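Local coordinates for hypothetical protein SA2161 (Staphylococcus aureus, PDB 1Y7R) that is of unknown function but belongs to the GNAT family and probably transfers an acetyl group from acetyl-coenzyme A to an unidentified acceptor, at residues A16-I19 and M23-K26; V42-Y45 and L50-M53; L83-I88 and V115-M120. The protein carries 4 engineered substitutions. All coordinates share one frame; numbering follows the deposited sequence. Where two conformers were deposited one is given.

Contact 1: A16-I19 and M23-K26; sequences ALRI and MSPK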
loop_
_atom_site.group_PDB
_atom_site.type_symbol
_atom_site.label_atom_id
_atom_site.label_comp_id
_atom_site.label_asym_id
_atom_site.label_seq_id
_atom_site.Cartn_x
_atom_site.Cartn_y
_atom_site.Cartn_z
ATOM N N ALA A 16 17.056 9.504 -9.066
ATOM C CA ALA A 16 17.436 9.599 -10.473
ATOM C C ALA A 16 16.646 8.638 -11.337
ATOM O O ALA A 16 16.227 8.976 -12.463
ATOM C CB ALA A 16 18.929 9.345 -10.657
ATOM N N LEU A 17 16.413 7.450 -10.804
ATOM C CA LEU A 17 15.643 6.469 -11.548
ATOM C C LEU A 17 14.195 6.896 -11.709
ATOM O O LEU A 17 13.646 6.803 -12.812
ATOM C CB LEU A 17 15.783 5.083 -10.942
ATOM C CG LEU A 17 14.988 3.990 -11.632
ATOM C CD1 LEU A 17 15.385 3.863 -13.118
ATOM C CD2 LEU A 17 15.227 2.682 -10.864
ATOM N N ARG A 18 13.570 7.376 -10.635
ATOM C CA ARG A 18 12.228 7.963 -10.721
ATOM C C ARG A 18 12.124 9.014 -11.834
ATOM O O ARG A 18 11.264 8.943 -12.694
ATOM C CB ARG A 18 11.861 8.628 -9.384
ATOM C CG ARG A 18 11.240 7.704 -8.366
ATOM C CD ARG A 18 10.115 8.511 -7.622
ATOM N NE ARG A 18 9.066 7.646 -7.128
ATOM C CZ ARG A 18 7.764 7.786 -7.312
ATOM N NH1 ARG A 18 7.230 8.830 -7.951
ATOM N NH2 ARG A 18 6.982 6.865 -6.799
ATOM N N ILE A 19 13.007 10.004 -11.812
ATOM C CA ILE A 19 12.937 11.068 -12.820
ATOM C C ILE A 19 13.117 10.534 -14.246
ATOM O O ILE A 19 12.364 10.892 -15.205
ATOM C CB ILE A 19 13.958 12.170 -12.468
ATOM C CG1 ILE A 19 13.400 12.946 -11.269
ATOM C CG2 ILE A 19 14.234 13.104 -13.666
ATOM C CD1 ILE A 19 14.469 13.709 -10.516
HETATM N N MSE A 23 8.647 9.534 -13.944
HETATM C CA MSE A 23 7.744 9.591 -12.785
HETATM C C MSE A 23 7.979 10.841 -11.978
HETATM O O MSE A 23 9.019 11.477 -12.115
HETATM C CB MSE A 23 7.930 8.373 -11.898
HETATM C CG MSE A 23 7.591 7.089 -12.628
HETATM SE SE MSE A 23 8.316 5.516 -11.740
HETATM C CE MSE A 23 7.433 5.602 -10.046
ATOM N N SER A 24 7.022 11.177 -11.113
ATOM C CA SER A 24 7.178 12.381 -10.304
ATOM C C SER A 24 8.367 12.234 -9.359
ATOM O O SER A 24 8.652 11.124 -8.879
ATOM C CB SER A 24 5.914 12.683 -9.514
ATOM O OG SER A 24 5.649 11.624 -8.623
ATOM N N PRO A 25 9.073 13.344 -9.091
ATOM C CA PRO A 25 10.256 13.180 -8.243
ATOM C C PRO A 25 9.924 12.960 -6.768
ATOM O O PRO A 25 8.817 13.334 -6.291
ATOM C CB PRO A 25 11.002 14.526 -8.412
ATOM C CG PRO A 25 9.913 15.499 -8.723
ATOM C CD PRO A 25 8.920 14.730 -9.565
ATOM N N LYS A 26 10.858 12.327 -6.065
ATOM C CA LYS A 26 10.822 12.295 -4.606
ATOM C C LYS A 26 11.981 13.135 -4.119
ATOM O O LYS A 26 13.055 13.113 -4.712
ATOM C CB LYS A 26 10.999 10.880 -4.045
ATOM C CG LYS A 26 9.874 9.931 -4.271
ATOM C CD LYS A 26 8.553 10.335 -3.638
ATOM C CE LYS A 26 7.523 9.293 -4.020
ATOM N NZ LYS A 26 6.143 9.539 -3.514
#
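Bent at chi2 but nearly extended at chi3, the side chain of Arg18 leaves helix 11-20 and runs alongside the loop that follows, where Met23, Ser24 and Lys26 receive its guanidinium group. The selenomethionine at position 23 turns at its last torsion (chi3 61°), which folds the methyl CE over one face of that group. Lys26 covers the opposite face, with CE 3.6 Å from Arg18 CZ. Met23 CE stands 3.5 Å from the same CZ atom, so the flat group is sandwiched between two carbons, each over its centre. At the edge, Arg18 NH1 donates to Ser24 O over 2.9 Å, an almost straight bond (168° at the hydrogen) with the carbonyl oxygen only 6° out of the guanidinium plane. The backbones are joined as well, by a hydrogen bond of 3.0 Å from Met23 N to Arg18 O near the end of the helix. Further out, Ile19 CG1 packs on Pro25 CB at 4.1 Å, a looser apolar contact at the surface. The contact thus ties the first helix of the GNAT-type fold to the loop leading to helix 28-34. Arg18 NH2 forms a salt bridge with Asp68 on strand 63-71, while Lys26 NZ donates to Ser99 O and Thr62 O of the second subunit. With an in-plane bond at one edge and carbon on both faces, the guanidinium is restrained in tilt and rotation; Arg18 NH2 and Lys26 NZ are 4.3 Å apart, and the carboxylate and carbonyl partners probably offset the cost of bringing these two positive groups together.

Contact 2: V42-Y45 and L50-M53; sequences VTLY and LIGM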
loop_
_atom_site.group_PDB
_atom_site.type_symbol
_atom_site.label_atom_id
_atom_site.label_comp_id
_atom_site.label_asym_id
_atom_site.label_seq_id
_atom_site.Cartn_x
_atom_site.Cartn_y
_atom_site.Cartn_z
ATOM N N VAL A 42 13.952 -4.767 -5.371
ATOM C CA VAL A 42 14.786 -5.363 -6.438
ATOM C C VAL A 42 15.322 -4.243 -7.304
ATOM O O VAL A 42 14.608 -3.293 -7.618
ATOM C CB VAL A 42 13.938 -6.281 -7.455
ATOM C CG1 VAL A 42 12.651 -5.641 -7.984
ATOM C CG2 VAL A 42 14.833 -6.846 -8.614
ATOM N N THR A 43 16.592 -4.351 -7.670
ATOM C CA THR A 43 17.265 -3.376 -8.524
ATOM C C THR A 43 18.013 -4.108 -9.635
ATOM O O THR A 43 18.530 -5.221 -9.432
ATOM C CB THR A 43 18.243 -2.458 -7.738
ATOM O OG1 THR A 43 18.965 -3.239 -6.772
ATOM C CG2 THR A 43 17.442 -1.313 -7.005
ATOM N N LEU A 44 17.999 -3.498 -10.816
ATOM C CA LEU A 44 18.653 -4.025 -12.016
ATOM C C LEU A 44 19.720 -3.049 -12.453
ATOM O O LEU A 44 19.473 -1.838 -12.556
ATOM C CB LEU A 44 17.652 -4.152 -13.157
ATOM C CG LEU A 44 16.403 -4.999 -12.881
ATOM C CD1 LEU A 44 15.550 -4.975 -14.141
ATOM C CD2 LEU A 44 16.684 -6.418 -12.506
ATOM N N TYR A 45 20.890 -3.584 -12.756
ATOM C CA TYR A 45 22.015 -2.752 -13.169
ATOM C C TYR A 45 22.565 -3.233 -14.521
ATOM O O TYR A 45 22.711 -4.452 -14.742
ATOM C CB TYR A 45 23.144 -2.803 -12.145
ATOM C CG TYR A 45 22.856 -2.162 -10.819
ATOM C CD1 TYR A 45 23.131 -0.809 -10.614
ATOM C CD2 TYR A 45 22.369 -2.902 -9.749
ATOM C CE1 TYR A 45 22.892 -0.198 -9.399
ATOM C CE2 TYR A 45 22.132 -2.294 -8.507
ATOM C CZ TYR A 45 22.402 -0.945 -8.341
ATOM O OH TYR A 45 22.147 -0.339 -7.109
ATOM N N LEU A 50 22.239 1.941 -12.672
ATOM C CA LEU A 50 20.927 1.438 -12.249
ATOM C C LEU A 50 19.938 1.713 -13.383
ATOM O O LEU A 50 19.777 2.877 -13.769
ATOM C CB LEU A 50 20.431 2.154 -10.983
ATOM C CG LEU A 50 19.084 1.683 -10.420
ATOM C CD1 LEU A 50 19.132 0.274 -9.886
ATOM C CD2 LEU A 50 18.582 2.612 -9.311
ATOM N N ILE A 51 19.250 0.670 -13.865
ATOM C CA ILE A 51 18.272 0.872 -14.922
ATOM C C ILE A 51 16.803 0.583 -14.531
ATOM O O ILE A 51 15.877 0.940 -15.263
ATOM C CB ILE A 51 18.706 0.168 -16.212
ATOM C CG1 ILE A 51 18.581 -1.361 -16.108
ATOM C CG2 ILE A 51 20.144 0.605 -16.577
ATOM C CD1 ILE A 51 17.178 -1.871 -16.297
ATOM N N GLY A 52 16.609 -0.065 -13.377
ATOM C CA GLY A 52 15.256 -0.449 -12.975
ATOM C C GLY A 52 15.167 -0.858 -11.528
ATOM O O GLY A 52 16.165 -1.244 -10.909
HETATM N N MSE A 53 13.967 -0.716 -10.973
HETATM C CA MSE A 53 13.710 -1.091 -9.583
HETATM C C MSE A 53 12.228 -1.375 -9.384
HETATM O O MSE A 53 11.377 -0.982 -10.173
HETATM C CB MSE A 53 14.131 0.018 -8.620
HETATM C CG MSE A 53 13.140 1.122 -8.553
HETATM SE SE MSE A 53 13.825 2.455 -7.316
HETATM C CE MSE A 53 14.423 1.383 -5.998
#
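A classic beta bulge breaks the regular pairing here: Ile51 and Gly52 both face Leu44, whose carbonyl oxygen therefore accepts from two successive amides. The bond from Ile51 N to Leu44 O is short and nearly straight (2.8 Å, 169°), whereas the one from Gly52 N to Leu44 O is weak at 3.5 Å. The pair is completed by Leu44 N, which donates to Gly52 O from above the carbonyl plane. The extra residue is accommodated by the backbone of Ile51, whose psi of -13° departs from strand geometry and shifts the register by one between Leu44 and Tyr45. Thr43 with Met53 and Tyr45 with Leu50 are the non-hydrogen-bonded pairs flanking it. Strands 40-46 and 49-58 form an antiparallel beta hairpin in the central sheet of the GNAT fold, with strand 3-5 beyond the first and strand 63-71 beyond the second. Side chains of Thr43, Tyr45, Leu50 and Met53 share one face of the hairpin, on which Leu50 and Met53 pack against helix 11-20. There CG of Leu50 is anti to the backbone N (chi1 -178°), which carries CD1 back across the neighbouring strand. This methyl lies over a face of the Tyr45 ring, 4.0 Å from its centroid and displaced toward the rim, in a CH-pi contact; it also meets Thr43 CB at 3.6 Å. Beside it, Thr43 and Met53 run alongside each other, with Thr43 CG2 3.9 Å from Met53 CB. The Leu44 side chain emerges on the other face, toward helix 80-95, and Ile51 CD1 reaches across the strands to within 3.9 Å of Leu44 CB.

Contact 3: L83-I88 and V115-M120; sequences LIMEHI and VKFGFM. Engineered in segment 115-120: Val115 (natural residue Ala).
Helix 80-95 of the GNAT fold, the helix that in relatives of this family follows the acetyl-coenzyme A binding loop, packs here against the turn that leaves helix 110-115. That turn is a type I beta turn from Val115 to Gly118, and its Phe117 faces the helix. Val115 is an engineered residue, alanine in the natural sequence, and lies well away from the helix segment. Between the two segments the contact is made by side chains, without a hydrogen bond. Met85, a selenomethionine, brings CB over one face of the Phe117 ring, 3.6 Å from the centroid and 17° off the ring normal, a close CH-pi contact displaced toward the CE1 and CZ rim. Bends at both chi2 and chi3 (-68°) then curl its chain past the ring, so that the terminal methyl reaches the next aromatic residue: Met85 CE lies 3.6 Å from Phe119 CE2. Through this one side chain the helix meets both Phe117 of the turn and Phe119 just beyond it. Leu113 and Tyr114 of helix 110-115 also touch Met85, and Phe119 packs on Ile131 of the second subunit. The chain continues from there into Met120, which pairs with an antiparallel strand of that subunit and carries the sheet across the interface. At the more exposed margin, the carboxylate of Glu86 stands at the edge of the Phe117 ring with the two planes at 90°, Glu86 CD being 3.6 Å from Phe117 CE2.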
loop_
_atom_site.group_PDB
_atom_site.type_symbol
_atom_site.label_atom_id
_atom_site.label_comp_id
_atom_site.label_asym_id
_atom_site.label_seq_id
_atom_site.Cartn_x
_atom_site.Cartn_y
_atom_site.Cartn_z
ATOM N N LEU A 83 10.954 -8.322 -15.680
ATOM C CA LEU A 83 11.998 -8.895 -14.819
ATOM C C LEU A 83 11.839 -8.472 -13.338
ATOM O O LEU A 83 11.859 -9.312 -12.415
ATOM C CB LEU A 83 13.385 -8.536 -15.387
ATOM C CG LEU A 83 14.549 -9.247 -14.650
ATOM C CD1 LEU A 83 14.437 -10.771 -14.647
ATOM C CD2 LEU A 83 15.817 -8.856 -15.318
ATOM N N ILE A 84 11.628 -7.175 -13.133
ATOM C CA ILE A 84 11.313 -6.625 -11.805
ATOM C C ILE A 84 10.103 -7.347 -11.178
ATOM O O ILE A 84 10.160 -7.844 -10.045
ATOM C CB ILE A 84 11.104 -5.111 -11.917
ATOM C CG1 ILE A 84 12.470 -4.443 -12.145
ATOM C CG2 ILE A 84 10.421 -4.546 -10.656
ATOM C CD1 ILE A 84 12.409 -3.034 -12.735
HETATM N N MSE A 85 9.031 -7.449 -11.946
HETATM C CA MSE A 85 7.802 -8.065 -11.436
HETATM C C MSE A 85 8.014 -9.539 -11.118
HETATM O O MSE A 85 7.469 -10.011 -10.137
HETATM C CB MSE A 85 6.648 -7.885 -12.428
HETATM C CG MSE A 85 6.037 -6.504 -12.477
HETATM SE SE MSE A 85 5.294 -5.958 -10.700
HETATM C CE MSE A 85 3.803 -7.229 -10.615
ATOM N N GLU A 86 8.797 -10.272 -11.924
ATOM C CA GLU A 86 9.068 -11.670 -11.626
ATOM C C GLU A 86 9.727 -11.797 -10.251
ATOM O O GLU A 86 9.371 -12.664 -9.450
ATOM C CB GLU A 86 9.962 -12.305 -12.714
ATOM C CG GLU A 86 9.235 -12.544 -14.041
ATOM C CD GLU A 86 8.284 -13.773 -13.986
ATOM O OE1 GLU A 86 7.933 -14.222 -12.869
ATOM O OE2 GLU A 86 7.912 -14.299 -15.062
ATOM N N HIS A 87 10.683 -10.925 -9.957
ATOM C CA HIS A 87 11.345 -10.989 -8.632
ATOM C C HIS A 87 10.418 -10.559 -7.488
ATOM O O HIS A 87 10.375 -11.211 -6.421
ATOM C CB HIS A 87 12.653 -10.214 -8.687
ATOM C CG HIS A 87 13.715 -10.932 -9.460
ATOM N ND1 HIS A 87 14.582 -11.829 -8.867
ATOM C CD2 HIS A 87 13.988 -10.967 -10.788
ATOM C CE1 HIS A 87 15.385 -12.335 -9.788
ATOM N NE2 HIS A 87 15.045 -11.833 -10.964
ATOM N N ILE A 88 9.598 -9.540 -7.739
ATOM C CA ILE A 88 8.587 -9.139 -6.755
ATOM C C ILE A 88 7.582 -10.265 -6.489
ATOM O O ILE A 88 7.250 -10.559 -5.328
ATOM C CB ILE A 88 7.881 -7.836 -7.206
ATOM C CG1 ILE A 88 8.839 -6.666 -7.054
ATOM C CG2 ILE A 88 6.594 -7.592 -6.429
ATOM C CD1 ILE A 88 8.256 -5.391 -7.576
ATOM N N VAL A 115 -1.046 -6.841 -15.882
ATOM C CA VAL A 115 -1.985 -7.872 -16.346
ATOM C C VAL A 115 -1.262 -9.214 -16.591
ATOM O O VAL A 115 -1.831 -10.294 -16.371
ATOM C CB VAL A 115 -2.751 -7.396 -17.633
ATOM C CG1 VAL A 115 -3.650 -8.502 -18.150
ATOM C CG2 VAL A 115 -3.587 -6.181 -17.309
ATOM N N LYS A 116 -0.015 -9.143 -17.065
ATOM C CA LYS A 116 0.824 -10.335 -17.287
ATOM C C LYS A 116 1.033 -11.194 -16.038
ATOM O O LYS A 116 1.334 -12.383 -16.140
ATOM C CB LYS A 116 2.218 -9.924 -17.795
ATOM C CG LYS A 116 2.211 -9.254 -19.137
ATOM C CD LYS A 116 3.661 -8.867 -19.554
ATOM C CE LYS A 116 3.642 -8.085 -20.856
ATOM N NZ LYS A 116 2.850 -8.885 -21.857
ATOM N N PHE A 117 0.887 -10.570 -14.867
ATOM C CA PHE A 117 1.160 -11.200 -13.569
ATOM C C PHE A 117 -0.113 -11.505 -12.797
ATOM O O PHE A 117 -0.055 -11.920 -11.649
ATOM C CB PHE A 117 2.138 -10.322 -12.787
ATOM C CG PHE A 117 3.476 -10.283 -13.444
ATOM C CD1 PHE A 117 3.766 -9.304 -14.405
ATOM C CD2 PHE A 117 4.378 -11.300 -13.223
ATOM C CE1 PHE A 117 4.964 -9.327 -15.093
ATOM C CE2 PHE A 117 5.608 -11.327 -13.893
ATOM C CZ PHE A 117 5.893 -10.334 -14.829
ATOM N N GLY A 118 -1.255 -11.315 -13.464
ATOM C CA GLY A 118 -2.543 -11.757 -12.932
ATOM C C GLY A 118 -3.349 -10.653 -12.280
ATOM O O GLY A 118 -4.460 -10.904 -11.813
ATOM N N PHE A 119 -2.809 -9.437 -12.267
ATOM C CA PHE A 119 -3.530 -8.285 -11.677
ATOM C C PHE A 119 -4.768 -7.926 -12.494
ATOM O O PHE A 119 -4.766 -8.030 -13.719
ATOM C CB PHE A 119 -2.593 -7.079 -11.541
ATOM C CG PHE A 119 -1.631 -7.241 -10.426
ATOM C CD1 PHE A 119 -1.956 -6.786 -9.150
ATOM C CD2 PHE A 119 -0.427 -7.927 -10.610
ATOM C CE1 PHE A 119 -1.065 -6.974 -8.074
ATOM C CE2 PHE A 119 0.439 -8.134 -9.526
ATOM C CZ PHE A 119 0.108 -7.665 -8.260
HETATM N N MSE A 120 -5.827 -7.537 -11.796
HETATM C CA MSE A 120 -7.036 -7.087 -12.462
HETATM C C MSE A 120 -7.504 -5.768 -11.845
HETATM O O MSE A 120 -7.127 -5.429 -10.715
HETATM C CB MSE A 120 -8.109 -8.142 -12.319
HETATM C CG MSE A 120 -8.274 -8.543 -10.894
HETATM SE SE MSE A 120 -9.905 -9.365 -10.638
HETATM C CE MSE A 120 -9.456 -11.217 -11.262
#

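How the contacts relate
The three contacts succeed one another along the chain, and contact 2 lies in the sheet with a helix on each face. Leu17 of contact 1 enters from one side, its CD2 3.5 Å from Met53 CG; from the other face Ile84 of contact 3 packs against the hairpin, its CD1 3.3 Å from Met53 N. Contacts 1 and 3 do not touch: their centres are about 21 Å apart, their nearest atoms about 7 Å, and they lie on opposite sides of the chain's centre. Both nevertheless reach the second subunit, through Lys26 in one and the 115-120 segment in the other.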